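Long-range contact in thioredoxin domain-containing protein (Sinorhizobium meliloti, PDB 3U5R), which is of unknown function but has a thioredoxin-like fold of the AhpC/TSA family, consistent with an antioxidant or other oxidoreductase role: residues 158-164 / 174-178. Numbering follows the deposited sequence.
Sequences YHGQFDD and TGADL
Phe162 and Asp163 meet Gly175 and the first turn of helix 176-186 in a loop-to-helix contact of the thioredoxin-like fold: the loop that follows edge strand 156-160 packs on the N-terminus of the C-terminal helix, and Tyr158 is the strand's contribution. Asp163 holds the helix start: its OD2 accepts two backbone N-H groups, Thr174 N at 2.8 Å, nearly in line with the C-O bond, and Gly175 N, from the anti side with an N-H...O angle of 167°. OD1 of the same carboxylate takes the backbone N of Ala165, which helps fix its rotation. Gly175 is the N-cap residue, at positive phi, and its CA lies over the centre of the Phe162 ring, 3.5 Å from the centroid, a CH-pi contact. Although the bond from CA to CB of Phe162 points away, CG anti to the backbone N (chi1 -176°) turns the ring so that one face meets Gly175 CA. Phe162 O accepts from Leu178 N at 3.2 Å, the donor standing above the carbonyl plane. Leu178 CD1 meets the edge of the Phe162 ring in its plane, and Leu178 CD2 rests 3.9 Å from Tyr158 CD2; Ala80 and Phe84 of helix 78-88 adjoin Phe162 and Leu178 respectively, extending the apolar packing. Polar contacts are added by Gln161: NE2 reaches Asp177 OD2 at 2.6 Å; this OD2 lies in the Gln161 amide plane, whereas NE2 approaches from above the Asp177 carboxylate plane. The same NE2 also donates to Asp164 OD1, bridging two acidic groups and probably easing their mutual repulsion, while Arg166 holds Gln161 OE1. Tyr158 OH donates to Gln161 O on a lone pair in the carbonyl plane, and one water gives a hydrogen to Tyr158 OH at 2.7 Å and another to Asp177 OD2 at 2.8 Å.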
loop_
_atom_site.group_PDB
_atom_site.type_symbol
_atom_site.label_atom_id
_atom_site.label_comp_id
_atom_site.label_asym_id
_atom_site.label_seq_id
_atom_site.Cartn_x
_atom_site.Cartn_y
_atom_site.Cartn_z
ATOM N N TYR A 158 11.330 1.441 3.942
ATOM C CA TYR A 158 11.384 1.091 2.523
ATOM C C TYR A 158 10.251 1.806 1.834
ATOM O O TYR A 158 9.137 1.849 2.369
ATOM C CB TYR A 158 11.278 -0.453 2.294
ATOM C CG TYR A 158 11.208 -0.858 0.810
ATOM C CD1 TYR A 158 12.381 -1.149 0.107
ATOM C CD2 TYR A 158 9.991 -0.930 0.116
ATOM C CE1 TYR A 158 12.358 -1.524 -1.272
ATOM C CE2 TYR A 158 9.941 -1.327 -1.286
ATOM C CZ TYR A 158 11.117 -1.603 -1.944
ATOM O OH TYR A 158 11.143 -1.938 -3.238
ATOM N N HIS A 159 10.554 2.389 0.673
ATOM C CA HIS A 159 9.595 3.115 -0.119
ATOM C C HIS A 159 9.938 2.799 -1.560
ATOM O O HIS A 159 10.958 3.204 -2.082
ATOM C CB HIS A 159 9.595 4.642 0.186
ATOM C CG HIS A 159 8.639 5.423 -0.648
ATOM N ND1 HIS A 159 7.362 4.974 -0.925
ATOM C CD2 HIS A 159 8.780 6.584 -1.324
ATOM C CE1 HIS A 159 6.751 5.839 -1.700
ATOM N NE2 HIS A 159 7.589 6.829 -1.951
ATOM N N GLY A 160 9.113 1.985 -2.209
ATOM C CA GLY A 160 9.404 1.689 -3.623
ATOM C C GLY A 160 8.583 0.508 -4.137
ATOM O O GLY A 160 7.524 0.186 -3.602
ATOM N N GLN A 161 9.082 -0.067 -5.215
ATOM C CA GLN A 161 8.390 -1.104 -6.001
ATOM C C GLN A 161 8.140 -2.379 -5.188
ATOM O O GLN A 161 8.884 -2.795 -4.220
ATOM C CB GLN A 161 9.219 -1.395 -7.289
ATOM C CG GLN A 161 10.469 -2.274 -7.040
ATOM C CD GLN A 161 11.260 -2.523 -8.354
ATOM O OE1 GLN A 161 10.938 -1.960 -9.378
ATOM N NE2 GLN A 161 12.259 -3.337 -8.300
ATOM N N PHE A 162 7.088 -3.071 -5.558
ATOM C CA PHE A 162 6.794 -4.401 -4.952
ATOM C C PHE A 162 7.879 -5.370 -5.437
ATOM O O PHE A 162 8.414 -6.260 -4.692
ATOM C CB PHE A 162 5.367 -4.771 -5.443
ATOM C CG PHE A 162 4.805 -6.046 -4.888
ATOM C CD1 PHE A 162 4.579 -6.192 -3.518
ATOM C CD2 PHE A 162 4.419 -7.086 -5.761
ATOM C CE1 PHE A 162 4.024 -7.399 -2.994
ATOM C CE2 PHE A 162 3.854 -8.296 -5.287
ATOM C CZ PHE A 162 3.625 -8.460 -3.884
ATOM N N ASP A 163 8.204 -5.234 -6.724
ATOM C CA ASP A 163 9.295 -5.997 -7.356
ATOM C C ASP A 163 9.444 -5.424 -8.755
ATOM O O ASP A 163 8.815 -4.399 -9.067
ATOM C CB ASP A 163 8.915 -7.490 -7.459
ATOM C CG ASP A 163 7.541 -7.689 -8.183
ATOM O OD1 ASP A 163 7.132 -6.802 -9.016
ATOM O OD2 ASP A 163 6.867 -8.729 -7.935
ATOM N N ASP A 164 10.183 -6.110 -9.624
ATOM C CA ASP A 164 10.607 -5.524 -10.924
ATOM C C ASP A 164 9.493 -5.710 -12.005
ATOM O O ASP A 164 9.667 -5.262 -13.160
ATOM C CB ASP A 164 11.918 -6.216 -11.461
ATOM C CG ASP A 164 13.231 -5.815 -10.703
ATOM O OD1 ASP A 164 13.364 -4.628 -10.304
ATOM O OD2 ASP A 164 14.199 -6.693 -10.575
ATOM N N THR A 174 6.566 -11.464 -8.034
ATOM C CA THR A 174 7.131 -12.221 -6.912
ATOM C C THR A 174 7.013 -11.446 -5.615
ATOM O O THR A 174 7.094 -12.030 -4.542
ATOM C CB THR A 174 8.671 -12.392 -7.061
ATOM O OG1 THR A 174 9.280 -11.079 -7.100
ATOM C CG2 THR A 174 9.065 -13.205 -8.403
ATOM N N GLY A 175 6.914 -10.120 -5.691
ATOM C CA GLY A 175 7.002 -9.343 -4.462
ATOM C C GLY A 175 8.380 -9.355 -3.808
ATOM O O GLY A 175 8.512 -8.934 -2.656
ATOM N N ALA A 176 9.414 -9.797 -4.525
ATOM C CA ALA A 176 10.725 -10.039 -3.864
ATOM C C ALA A 176 11.364 -8.816 -3.186
ATOM O O ALA A 176 11.886 -8.956 -2.090
ATOM C CB ALA A 176 11.776 -10.721 -4.843
ATOM N N ASP A 177 11.293 -7.629 -3.799
ATOM C CA ASP A 177 11.842 -6.403 -3.157
ATOM C C ASP A 177 11.164 -6.110 -1.809
ATOM O O ASP A 177 11.863 -5.918 -0.787
ATOM C CB ASP A 177 11.745 -5.156 -4.078
ATOM C CG ASP A 177 12.659 -5.249 -5.347
ATOM O OD1 ASP A 177 12.966 -6.367 -5.737
ATOM O OD2 ASP A 177 13.016 -4.220 -6.008
ATOM N N LEU A 178 9.833 -6.116 -1.792
ATOM C CA LEU A 178 9.100 -5.880 -0.543
ATOM C C LEU A 178 9.288 -6.997 0.450
ATOM O O LEU A 178 9.491 -6.751 1.635
ATOM C CB LEU A 178 7.589 -5.688 -0.798
ATOM C CG LEU A 178 6.885 -4.480 -0.298
ATOM C CD1 LEU A 178 5.392 -4.794 -0.205
ATOM C CD2 LEU A 178 7.472 -3.833 0.952
HETATM O O HOH W 1 13.314 -1.699 -4.823
#